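Local coordinates for uroporphyrinogen-III C-methyltransferase (Pseudomonas denitrificans, PDB 1S4D), which catalyses the two successive S-adenosyl-L-methionine-dependent methylations, at C-2 and C-7, that convert uroporphyrinogen III to precorrin-2 on the way to cobalamin and siroheme, at residues R84-A89 with L114-H119; V179-M184 with P240-V245; V207-N212 with A219-T224. One frame throughout, in Å; residues are numbered along the deposited sequence.

Contact 1. Residues R84-A89 with L114-H119; sequences RLVELA and LTLVEH
T115 meets V86 loosely, methyl to methyl, with CG2 of T115 4.5 Å from CG2 of V86. The hydroxyl of T115 is used within its own helix, where OG1 is hydrogen-bonded to the carbonyl O of E111, so the group brings only its apolar branch to the other helix. One residue on, L116 reaches across with a single branch: its CD1 lies 3.6 Å from V86 CG2 and 4.1 Å from L85 CB. The side chains of L116 and V86 point in opposite senses and slide past each other, and L116 CD1 touches both the V86 methyl and the root of L85. This is the pairing of two neighbouring helices, 78-90 and 109-118, on one side of the parallel sheet of the N-terminal alpha/beta domain; the axes of their short segments come within 9.8 Å at 46°. A89 and L116 both rest on V17 of strand 16-21, while L85 reaches V95 and R97 of strand 94-99. V117 turns instead to the second subunit, packing on A254 of that chain. E118 forms a salt bridge to R79 of helix 78-90, a polar link beside the apolar one. H119, which leaves helical geometry, crosses V86 at about a right angle, its CB 3.7 Å from V86 CG1. With V86 CG1 anti to the backbone N (chi1 169°), CG1 meets H119 alone, while CG2 lies against both L116 CD1 and H119; an alanine here would remove both and is likely to open a gap between the helices, with L116 CD1 and the H119 imidazole less firmly held.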
loop_
_atom_site.group_PDB
_atom_site.type_symbol
_atom_site.label_atom_id
_atom_site.label_comp_id
_atom_site.label_asym_id
_atom_site.label_seq_id
_atom_site.Cartn_x
_atom_site.Cartn_y
_atom_site.Cartn_z
ATOM N N ARG B 84 -5.854 -10.709 23.876
ATOM C CA ARG B 84 -5.493 -12.109 23.650
ATOM C C ARG B 84 -4.055 -12.174 23.141
ATOM O O ARG B 84 -3.284 -13.050 23.570
ATOM C CB ARG B 84 -6.508 -12.833 22.723
ATOM C CG ARG B 84 -5.961 -13.984 21.846
ATOM C CD ARG B 84 -6.445 -15.431 22.158
ATOM N NE ARG B 84 -5.820 -15.996 23.350
ATOM C CZ ARG B 84 -5.360 -17.256 23.497
ATOM N NH1 ARG B 84 -4.830 -17.613 24.655
ATOM N NH2 ARG B 84 -5.397 -18.162 22.533
ATOM N N LEU B 85 -3.691 -11.232 22.261
ATOM C CA LEU B 85 -2.308 -11.069 21.813
ATOM C C LEU B 85 -1.367 -10.848 22.994
ATOM O O LEU B 85 -0.310 -11.466 23.083
ATOM C CB LEU B 85 -2.178 -9.918 20.813
ATOM C CG LEU B 85 -2.899 -10.083 19.460
ATOM C CD1 LEU B 85 -2.580 -8.908 18.516
ATOM C CD2 LEU B 85 -2.646 -11.459 18.806
ATOM N N VAL B 86 -1.775 -9.986 23.913
ATOM C CA VAL B 86 -1.017 -9.735 25.117
ATOM C C VAL B 86 -0.909 -11.021 25.953
ATOM O O VAL B 86 0.144 -11.305 26.515
ATOM C CB VAL B 86 -1.628 -8.551 25.924
ATOM C CG1 VAL B 86 -1.017 -8.438 27.341
ATOM C CG2 VAL B 86 -1.452 -7.246 25.151
ATOM N N GLU B 87 -1.983 -11.807 26.012
ATOM C CA GLU B 87 -1.974 -12.999 26.855
ATOM C C GLU B 87 -0.997 -14.044 26.290
ATOM O O GLU B 87 -0.207 -14.639 27.030
ATOM C CB GLU B 87 -3.396 -13.535 27.062
ATOM C CG GLU B 87 -3.499 -14.974 27.526
ATOM C CD GLU B 87 -4.932 -15.488 27.505
ATOM O OE1 GLU B 87 -5.572 -15.463 28.575
ATOM O OE2 GLU B 87 -5.437 -15.911 26.440
ATOM N N LEU B 88 -1.038 -14.214 24.970
ATOM C CA LEU B 88 -0.129 -15.092 24.233
ATOM C C LEU B 88 1.334 -14.712 24.385
ATOM O O LEU B 88 2.189 -15.583 24.574
ATOM C CB LEU B 88 -0.519 -15.102 22.755
ATOM C CG LEU B 88 -1.863 -15.797 22.507
ATOM C CD1 LEU B 88 -2.426 -15.384 21.152
ATOM C CD2 LEU B 88 -1.750 -17.330 22.640
ATOM N N ALA B 89 1.608 -13.411 24.302
ATOM C CA ALA B 89 2.953 -12.885 24.428
ATOM C C ALA B 89 3.515 -13.000 25.868
ATOM O O ALA B 89 4.645 -13.461 26.075
ATOM C CB ALA B 89 2.983 -11.471 23.937
ATOM N N LEU B 114 -1.090 -0.194 20.048
ATOM C CA LEU B 114 -1.293 0.673 21.205
ATOM C C LEU B 114 -1.594 -0.158 22.440
ATOM O O LEU B 114 -1.052 0.098 23.518
ATOM C CB LEU B 114 -2.428 1.642 20.936
ATOM C CG LEU B 114 -2.249 3.158 21.017
ATOM C CD1 LEU B 114 -0.855 3.670 20.635
ATOM C CD2 LEU B 114 -3.357 3.827 20.169
ATOM N N THR B 115 -2.433 -1.175 22.279
ATOM C CA THR B 115 -2.713 -2.101 23.358
ATOM C C THR B 115 -1.444 -2.848 23.755
ATOM O O THR B 115 -1.139 -2.963 24.947
ATOM C CB THR B 115 -3.833 -3.075 22.956
ATOM O OG1 THR B 115 -5.017 -2.329 22.646
ATOM C CG2 THR B 115 -4.259 -3.925 24.138
ATOM N N LEU B 116 -0.697 -3.338 22.763
ATOM C CA LEU B 116 0.595 -3.977 23.037
ATOM C C LEU B 116 1.510 -3.072 23.919
ATOM O O LEU B 116 2.001 -3.504 24.964
ATOM C CB LEU B 116 1.273 -4.412 21.735
ATOM C CG LEU B 116 1.038 -5.820 21.133
ATOM C CD1 LEU B 116 0.069 -6.723 21.894
ATOM C CD2 LEU B 116 0.640 -5.768 19.668
ATOM N N VAL B 117 1.689 -1.812 23.526
ATOM C CA VAL B 117 2.520 -0.892 24.284
ATOM C C VAL B 117 2.049 -0.714 25.746
ATOM O O VAL B 117 2.840 -0.860 26.683
ATOM C CB VAL B 117 2.649 0.463 23.571
ATOM C CG1 VAL B 117 3.314 1.473 24.482
ATOM C CG2 VAL B 117 3.441 0.296 22.291
ATOM N N GLU B 118 0.759 -0.425 25.918
ATOM C CA GLU B 118 0.114 -0.292 27.219
ATOM C C GLU B 118 0.472 -1.437 28.183
ATOM O O GLU B 118 0.645 -1.216 29.381
ATOM C CB GLU B 118 -1.406 -0.211 26.987
ATOM C CG GLU B 118 -2.345 -0.263 28.195
ATOM C CD GLU B 118 -3.789 -0.505 27.758
ATOM O OE1 GLU B 118 -4.119 -0.233 26.573
ATOM O OE2 GLU B 118 -4.607 -0.989 28.573
ATOM N N HIS B 119 0.596 -2.650 27.655
ATOM C CA HIS B 119 0.846 -3.827 28.484
ATOM C C HIS B 119 2.287 -4.306 28.389
ATOM O O HIS B 119 2.586 -5.452 28.754
ATOM C CB HIS B 119 -0.103 -4.967 28.119
ATOM C CG HIS B 119 -1.552 -4.607 28.209
ATOM N ND1 HIS B 119 -2.334 -4.932 29.298
ATOM C CD2 HIS B 119 -2.365 -3.959 27.341
ATOM C CE1 HIS B 119 -3.564 -4.493 29.103
ATOM N NE2 HIS B 119 -3.611 -3.902 27.920
#

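Contact 2. Residues V179-M184 with P240-V245; sequences VIVMYM and PAIVVV. With SAH (S-adenosyl-L-homocysteine), chain Q.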
loop_
_atom_site.group_PDB
_atom_site.type_symbol
_atom_site.label_atom_id
_atom_site.label_comp_id
_atom_site.label_asym_id
_atom_site.label_seq_id
_atom_site.Cartn_x
_atom_site.Cartn_y
_atom_site.Cartn_z
ATOM N N VAL B 179 -9.045 10.487 -8.685
ATOM C CA VAL B 179 -9.359 9.102 -8.278
ATOM C C VAL B 179 -9.707 8.914 -6.797
ATOM O O VAL B 179 -9.048 9.488 -5.932
ATOM C CB VAL B 179 -8.221 8.139 -8.682
ATOM C CG1 VAL B 179 -8.496 6.706 -8.191
ATOM C CG2 VAL B 179 -8.049 8.185 -10.212
ATOM N N ILE B 180 -10.790 8.167 -6.504
ATOM C CA ILE B 180 -11.148 7.825 -5.119
ATOM C C ILE B 180 -11.144 6.321 -5.009
ATOM O O ILE B 180 -11.679 5.632 -5.890
ATOM C CB ILE B 180 -12.581 8.309 -4.728
ATOM C CG1 ILE B 180 -12.905 9.726 -5.244
ATOM C CG2 ILE B 180 -12.801 8.179 -3.233
ATOM C CD1 ILE B 180 -12.214 10.778 -4.564
ATOM N N VAL B 181 -10.564 5.813 -3.927
ATOM C CA VAL B 181 -10.482 4.380 -3.710
ATOM C C VAL B 181 -11.150 4.059 -2.379
ATOM O O VAL B 181 -10.748 4.568 -1.323
ATOM C CB VAL B 181 -9.013 3.886 -3.705
ATOM C CG1 VAL B 181 -8.925 2.404 -3.217
ATOM C CG2 VAL B 181 -8.324 4.139 -5.082
ATOM N N MET B 182 -12.168 3.218 -2.420
ATOM C CA MET B 182 -13.022 3.080 -1.262
ATOM C C MET B 182 -13.023 1.660 -0.725
ATOM O O MET B 182 -13.246 0.711 -1.484
ATOM C CB MET B 182 -14.437 3.546 -1.603
ATOM C CG MET B 182 -14.460 4.811 -2.424
ATOM S SD MET B 182 -16.038 5.614 -2.297
ATOM C CE MET B 182 -17.032 4.658 -3.479
ATOM N N TYR B 183 -12.753 1.563 0.581
ATOM C CA TYR B 183 -12.747 0.346 1.382
ATOM C C TYR B 183 -14.088 0.260 2.103
ATOM O O TYR B 183 -14.674 1.288 2.427
ATOM C CB TYR B 183 -11.641 0.435 2.442
ATOM C CG TYR B 183 -10.223 0.289 1.910
ATOM C CD1 TYR B 183 -9.551 1.367 1.280
ATOM C CD2 TYR B 183 -9.538 -0.908 2.066
ATOM C CE1 TYR B 183 -8.248 1.228 0.790
ATOM C CE2 TYR B 183 -8.255 -1.051 1.596
ATOM C CZ TYR B 183 -7.619 0.006 0.953
ATOM O OH TYR B 183 -6.345 -0.209 0.490
ATOM N N MET B 184 -14.587 -0.958 2.340
ATOM C CA MET B 184 -15.834 -1.168 3.090
ATOM C C MET B 184 -16.964 -0.223 2.697
ATOM O O MET B 184 -17.591 0.383 3.556
ATOM C CB MET B 184 -15.590 -1.076 4.594
ATOM C CG MET B 184 -14.390 -1.897 5.054
ATOM S SD MET B 184 -14.047 -1.638 6.774
ATOM C CE MET B 184 -12.649 -0.552 6.657
ATOM N N PRO B 240 -15.422 -9.128 0.265
ATOM C CA PRO B 240 -14.711 -7.839 0.276
ATOM C C PRO B 240 -14.543 -7.270 -1.148
ATOM O O PRO B 240 -14.305 -8.036 -2.068
ATOM C CB PRO B 240 -13.365 -8.192 0.895
ATOM C CG PRO B 240 -13.157 -9.683 0.497
ATOM C CD PRO B 240 -14.515 -10.290 0.356
ATOM N N ALA B 241 -14.682 -5.958 -1.320
ATOM C CA ALA B 241 -14.525 -5.324 -2.615
ATOM C C ALA B 241 -13.824 -3.995 -2.462
ATOM O O ALA B 241 -13.957 -3.333 -1.450
ATOM C CB ALA B 241 -15.886 -5.121 -3.280
ATOM N N ILE B 242 -13.066 -3.590 -3.459
ATOM C CA ILE B 242 -12.582 -2.230 -3.444
ATOM C C ILE B 242 -13.370 -1.502 -4.535
ATOM O O ILE B 242 -13.506 -2.021 -5.646
ATOM C CB ILE B 242 -11.061 -2.206 -3.721
ATOM C CG1 ILE B 242 -10.280 -2.641 -2.479
ATOM C CG2 ILE B 242 -10.615 -0.832 -4.277
ATOM C CD1 ILE B 242 -10.104 -1.548 -1.443
ATOM N N VAL B 243 -13.903 -0.326 -4.219
ATOM C CA VAL B 243 -14.581 0.494 -5.209
ATOM C C VAL B 243 -13.727 1.695 -5.601
ATOM O O VAL B 243 -13.398 2.544 -4.745
ATOM C CB VAL B 243 -15.889 1.040 -4.694
ATOM C CG1 VAL B 243 -16.681 1.630 -5.859
ATOM C CG2 VAL B 243 -16.684 -0.043 -3.960
ATOM N N VAL B 244 -13.371 1.760 -6.885
ATOM C CA VAL B 244 -12.503 2.812 -7.421
ATOM C C VAL B 244 -13.294 3.703 -8.352
ATOM O O VAL B 244 -14.010 3.220 -9.230
ATOM C CB VAL B 244 -11.242 2.215 -8.169
ATOM C CG1 VAL B 244 -11.658 1.261 -9.296
ATOM C CG2 VAL B 244 -10.310 3.312 -8.700
ATOM N N VAL B 245 -13.146 5.000 -8.162
ATOM C CA VAL B 245 -13.855 5.993 -8.946
ATOM C C VAL B 245 -12.832 6.783 -9.771
ATOM O O VAL B 245 -11.753 7.191 -9.251
ATOM C CB VAL B 245 -14.646 6.927 -8.010
ATOM C CG1 VAL B 245 -15.415 7.967 -8.793
ATOM C CG2 VAL B 245 -15.604 6.108 -7.118
HETATM N N SAH Q . -5.928 -3.586 5.957
HETATM C CA SAH Q . -6.691 -4.053 4.812
HETATM C CB SAH Q . -8.116 -3.534 4.893
HETATM C CG SAH Q . -9.026 -4.367 5.776
HETATM S SD SAH Q . -10.621 -3.615 6.195
HETATM C C SAH Q . -5.999 -3.682 3.495
HETATM O O SAH Q . -4.948 -3.044 3.469
HETATM O OXT SAH Q . -6.433 -4.012 2.395
HETATM C "C5'" SAH Q . -11.472 -4.724 5.024
HETATM C "C4'" SAH Q . -11.779 -4.175 3.625
HETATM O "O4'" SAH Q . -10.659 -4.268 2.768
HETATM C "C3'" SAH Q . -12.855 -4.910 2.831
HETATM O "O3'" SAH Q . -14.176 -4.657 3.226
HETATM C "C2'" SAH Q . -12.569 -4.502 1.396
HETATM O "O2'" SAH Q . -13.033 -3.210 1.061
HETATM C "C1'" SAH Q . -11.051 -4.463 1.421
HETATM N N9 SAH Q . -10.415 -5.699 0.913
HETATM C C8 SAH Q . -9.602 -6.500 1.647
HETATM N N7 SAH Q . -9.188 -7.515 0.885
HETATM C C5 SAH Q . -9.722 -7.399 -0.334
HETATM C C6 SAH Q . -9.608 -8.177 -1.488
HETATM N N6 SAH Q . -8.851 -9.259 -1.505
HETATM N N1 SAH Q . -10.291 -7.800 -2.627
HETATM C C2 SAH Q . -11.059 -6.656 -2.609
HETATM N N3 SAH Q . -11.168 -5.886 -1.463
HETATM C C4 SAH Q . -10.505 -6.248 -0.338
HETATM O O HOH W 1 -15.658 -0.989 -0.827
#
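M182 CE lies over V243 and V245 on one face of the antiparallel strand pair, 3.9 Å from V243 CG1 and 4.2 Å from V245 CG2; the bend at chi3 (-81°) folds the methyl back across the neighbouring strand. On the other face, V181 CG1 touches I242 CG2 at 3.8 Å, and V179 meets V244 through their methyls. The I242 CD1 methyl sits almost centrally over one face of the Y183 ring, 3.5 Å from its centroid, a CH-pi contact. Outward from these side chains, I180 with V245 and M182 with V243 form hydrogen-bonded pairs, flanking the non-hydrogen-bonded V181–V244 pair. The strands part toward the ligand, where a water donates to both M182 O and A241 O. Beyond it, O2' of S-adenosyl-L-homocysteine is gripped twice: M184 N donates to it at 3.0 Å in a nearly straight bond (172°), and O2' donates to A241 O at 2.7 Å. The residue just past strand 179-183 supplies the donor, and the first residue of strand 241-245 the acceptor. Y183 OH is hydrogen-bonded to T130 OG1 and G132 N, which fixes the ring's outer end. In the C-terminal domain's mixed sheet, strand 179-183 has strand 151-156 on its other side and strand 241-245 has strand 206-211, while helix 131-137 covers the V181, I242 and V244 face through L136.

Contact 3. Residues V207-N212 with A219-T224; sequences VAFVCN and AVLETT. With SAH (S-adenosyl-L-homocysteine), chain Q.
L221 O is approached by two neighbouring donors of the opposite strand: F209 N gives it a hydrogen bond of 2.8 Å, 159° at the hydrogen, and A208 CA adds a CA-H...O contact at 3.2 Å. F209 O answers in the same way, accepting a bond from L221 N and a CA-H...O contact from V220 CA, so the F209–L221 pair is closed from both sides. C211 with A219 forms a second hydrogen-bonded pair, and its C211 N to A219 O bond, 2.8 Å long, is straight (168°). At the far end the pairing slackens: V207 N reaches T223 O from well above its carbonyl plane, and the return bond from T223 N to V207 O is weak. These bonds join the two strands of a beta hairpin, 206-211 and 219-224, linked by a loop and not by a tight turn. On the face of V207, F209, L221 and T223, the F209 ring and L221 lie side by side, CD2 to CD2 at 4.0 Å, and T223 CG2 comes in at the ring's edge, in its plane, 4.0 Å from F209 CE2. The T223 torsion (chi1 -163°) sets OG1 anti to the backbone N, leaving CG2 to pack 3.7 Å from V207 CG1 while OG1 is hydrogen-bonded to D231. On the other face V210 CG1 meets V220 CG2 more loosely. Near the loop, V210 O lies 3.3 Å from C2 of the S-adenosyl-L-homocysteine adenine. T224 stands at the N-cap of helix 225-235, its OG1 weakly bonded to R227 N; the helix covers the F209 face through A228 and V232. R252 of helix 252-255 packs on V220 and E222, and strand 241-245 flanks 206-211, leaving 219-224 outermost of the sheet within this chain.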
loop_
_atom_site.group_PDB
_atom_site.type_symbol
_atom_site.label_atom_id
_atom_site.label_comp_id
_atom_site.label_asym_id
_atom_site.label_seq_id
_atom_site.Cartn_x
_atom_site.Cartn_y
_atom_site.Cartn_z
ATOM N N VAL B 207 -16.612 3.852 -12.750
ATOM C CA VAL B 207 -16.464 3.252 -11.431
ATOM C C VAL B 207 -16.187 1.754 -11.684
ATOM O O VAL B 207 -16.745 1.159 -12.609
ATOM C CB VAL B 207 -17.791 3.444 -10.630
ATOM C CG1 VAL B 207 -17.915 2.497 -9.460
ATOM C CG2 VAL B 207 -17.948 4.876 -10.177
ATOM N N ALA B 208 -15.310 1.151 -10.890
ATOM C CA ALA B 208 -15.132 -0.303 -10.937
ATOM C C ALA B 208 -15.241 -0.862 -9.532
ATOM O O ALA B 208 -14.863 -0.198 -8.568
ATOM C CB ALA B 208 -13.801 -0.684 -11.560
ATOM N N PHE B 209 -15.793 -2.071 -9.425
ATOM C CA PHE B 209 -15.847 -2.819 -8.179
ATOM C C PHE B 209 -14.910 -3.969 -8.416
ATOM O O PHE B 209 -14.991 -4.633 -9.465
ATOM C CB PHE B 209 -17.262 -3.381 -7.933
ATOM C CG PHE B 209 -18.260 -2.357 -7.472
ATOM C CD1 PHE B 209 -18.645 -2.305 -6.141
ATOM C CD2 PHE B 209 -18.817 -1.445 -8.379
ATOM C CE1 PHE B 209 -19.551 -1.348 -5.701
ATOM C CE2 PHE B 209 -19.731 -0.478 -7.959
ATOM C CZ PHE B 209 -20.104 -0.425 -6.614
ATOM N N VAL B 210 -14.014 -4.213 -7.467
ATOM C CA VAL B 210 -13.131 -5.366 -7.554
ATOM C C VAL B 210 -13.324 -6.218 -6.302
ATOM O O VAL B 210 -12.931 -5.826 -5.194
ATOM C CB VAL B 210 -11.639 -4.956 -7.768
ATOM C CG1 VAL B 210 -10.782 -6.173 -8.077
ATOM C CG2 VAL B 210 -11.490 -3.913 -8.898
ATOM N N CYS B 211 -13.944 -7.377 -6.487
ATOM C CA CYS B 211 -14.226 -8.289 -5.386
ATOM C C CYS B 211 -13.208 -9.387 -5.313
ATOM O O CYS B 211 -12.879 -10.018 -6.334
ATOM C CB CYS B 211 -15.617 -8.907 -5.527
ATOM S SG CYS B 211 -16.920 -7.650 -5.567
ATOM N N ASN B 212 -12.705 -9.616 -4.100
ATOM C CA ASN B 212 -11.747 -10.672 -3.884
ATOM C C ASN B 212 -10.571 -10.467 -4.837
ATOM O O ASN B 212 -10.110 -11.417 -5.483
ATOM C CB ASN B 212 -12.412 -12.032 -4.121
ATOM C CG ASN B 212 -13.620 -12.236 -3.251
ATOM O OD1 ASN B 212 -13.489 -12.402 -2.047
ATOM N ND2 ASN B 212 -14.801 -12.194 -3.841
ATOM N N ALA B 219 -13.550 -10.904 -9.259
ATOM C CA ALA B 219 -14.631 -10.484 -10.123
ATOM C C ALA B 219 -14.647 -8.968 -10.157
ATOM O O ALA B 219 -14.428 -8.314 -9.128
ATOM C CB ALA B 219 -15.958 -11.033 -9.620
ATOM N N VAL B 220 -14.877 -8.423 -11.350
ATOM C CA VAL B 220 -14.813 -6.992 -11.573
ATOM C C VAL B 220 -16.067 -6.563 -12.292
ATOM O O VAL B 220 -16.483 -7.209 -13.228
ATOM C CB VAL B 220 -13.609 -6.576 -12.453
ATOM C CG1 VAL B 220 -13.587 -5.068 -12.647
ATOM C CG2 VAL B 220 -12.321 -7.014 -11.852
ATOM N N LEU B 221 -16.656 -5.464 -11.844
ATOM C CA LEU B 221 -17.746 -4.830 -12.531
ATOM C C LEU B 221 -17.386 -3.366 -12.799
ATOM O O LEU B 221 -17.074 -2.613 -11.882
ATOM C CB LEU B 221 -19.009 -4.922 -11.673
ATOM C CG LEU B 221 -20.145 -3.908 -11.918
ATOM C CD1 LEU B 221 -20.917 -4.197 -13.238
ATOM C CD2 LEU B 221 -21.086 -3.821 -10.723
ATOM N N GLU B 222 -17.426 -2.975 -14.064
ATOM C CA GLU B 222 -17.414 -1.564 -14.418
ATOM C C GLU B 222 -18.807 -1.100 -14.721
ATOM O O GLU B 222 -19.646 -1.848 -15.232
ATOM C CB GLU B 222 -16.552 -1.251 -15.630
ATOM C CG GLU B 222 -15.544 -2.321 -15.949
ATOM C CD GLU B 222 -14.540 -1.883 -16.980
ATOM O OE1 GLU B 222 -14.746 -0.874 -17.707
ATOM O OE2 GLU B 222 -13.534 -2.575 -17.073
ATOM N N THR B 223 -18.954 0.184 -14.448
ATOM C CA THR B 223 -20.203 0.864 -14.205
ATOM C C THR B 223 -19.923 2.373 -14.125
ATOM O O THR B 223 -18.841 2.829 -14.490
ATOM C CB THR B 223 -20.919 0.285 -12.953
ATOM O OG1 THR B 223 -22.290 0.718 -13.005
ATOM C CG2 THR B 223 -20.415 0.878 -11.640
ATOM N N THR B 224 -20.856 3.143 -13.564
ATOM C CA THR B 224 -20.691 4.576 -13.352
ATOM C C THR B 224 -21.240 4.907 -11.980
ATOM O O THR B 224 -21.846 4.037 -11.341
ATOM C CB THR B 224 -21.455 5.378 -14.411
ATOM O OG1 THR B 224 -22.852 5.049 -14.332
ATOM C CG2 THR B 224 -21.019 4.988 -15.821
HETATM N N SAH Q . -5.928 -3.586 5.957
HETATM C CA SAH Q . -6.691 -4.053 4.812
HETATM C CB SAH Q . -8.116 -3.534 4.893
HETATM C CG SAH Q . -9.026 -4.367 5.776
HETATM S SD SAH Q . -10.621 -3.615 6.195
HETATM C C SAH Q . -5.999 -3.682 3.495
HETATM O O SAH Q . -4.948 -3.044 3.469
HETATM O OXT SAH Q . -6.433 -4.012 2.395
HETATM C "C5'" SAH Q . -11.472 -4.724 5.024
HETATM C "C4'" SAH Q . -11.779 -4.175 3.625
HETATM O "O4'" SAH Q . -10.659 -4.268 2.768
HETATM C "C3'" SAH Q . -12.855 -4.910 2.831
HETATM O "O3'" SAH Q . -14.176 -4.657 3.226
HETATM C "C2'" SAH Q . -12.569 -4.502 1.396
HETATM O "O2'" SAH Q . -13.033 -3.210 1.061
HETATM C "C1'" SAH Q . -11.051 -4.463 1.421
HETATM N N9 SAH Q . -10.415 -5.699 0.913
HETATM C C8 SAH Q . -9.602 -6.500 1.647
HETATM N N7 SAH Q . -9.188 -7.515 0.885
HETATM C C5 SAH Q . -9.722 -7.399 -0.334
HETATM C C6 SAH Q . -9.608 -8.177 -1.488
HETATM N N6 SAH Q . -8.851 -9.259 -1.505
HETATM N N1 SAH Q . -10.291 -7.800 -2.627
HETATM C C2 SAH Q . -11.059 -6.656 -2.609
HETATM N N3 SAH Q . -11.168 -5.886 -1.463
HETATM C C4 SAH Q . -10.505 -6.248 -0.338
#

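Overall arrangement
Contacts 2 and 3 belong to one mixed sheet, their centres 9 Å apart, and contact 3 is nested in the chain loop that contact 2 closes. They are joined through strands 241-245 and 206-211, where I242 N lies 2.8 Å from V210 O and V244 O 3.0 Å from A208 N, both probable hydrogen bonds. Both touch S-adenosyl-L-homocysteine: contact 2 bonds its ribose and also borders the adenine, which contact 3 meets from the next strand. Contact 1 precedes them in the chain and lies across the chain's centre, in the other domain and away from the ligand site; its nearest atoms are about 17 Å from contact 2 and about 24 Å from contact 3.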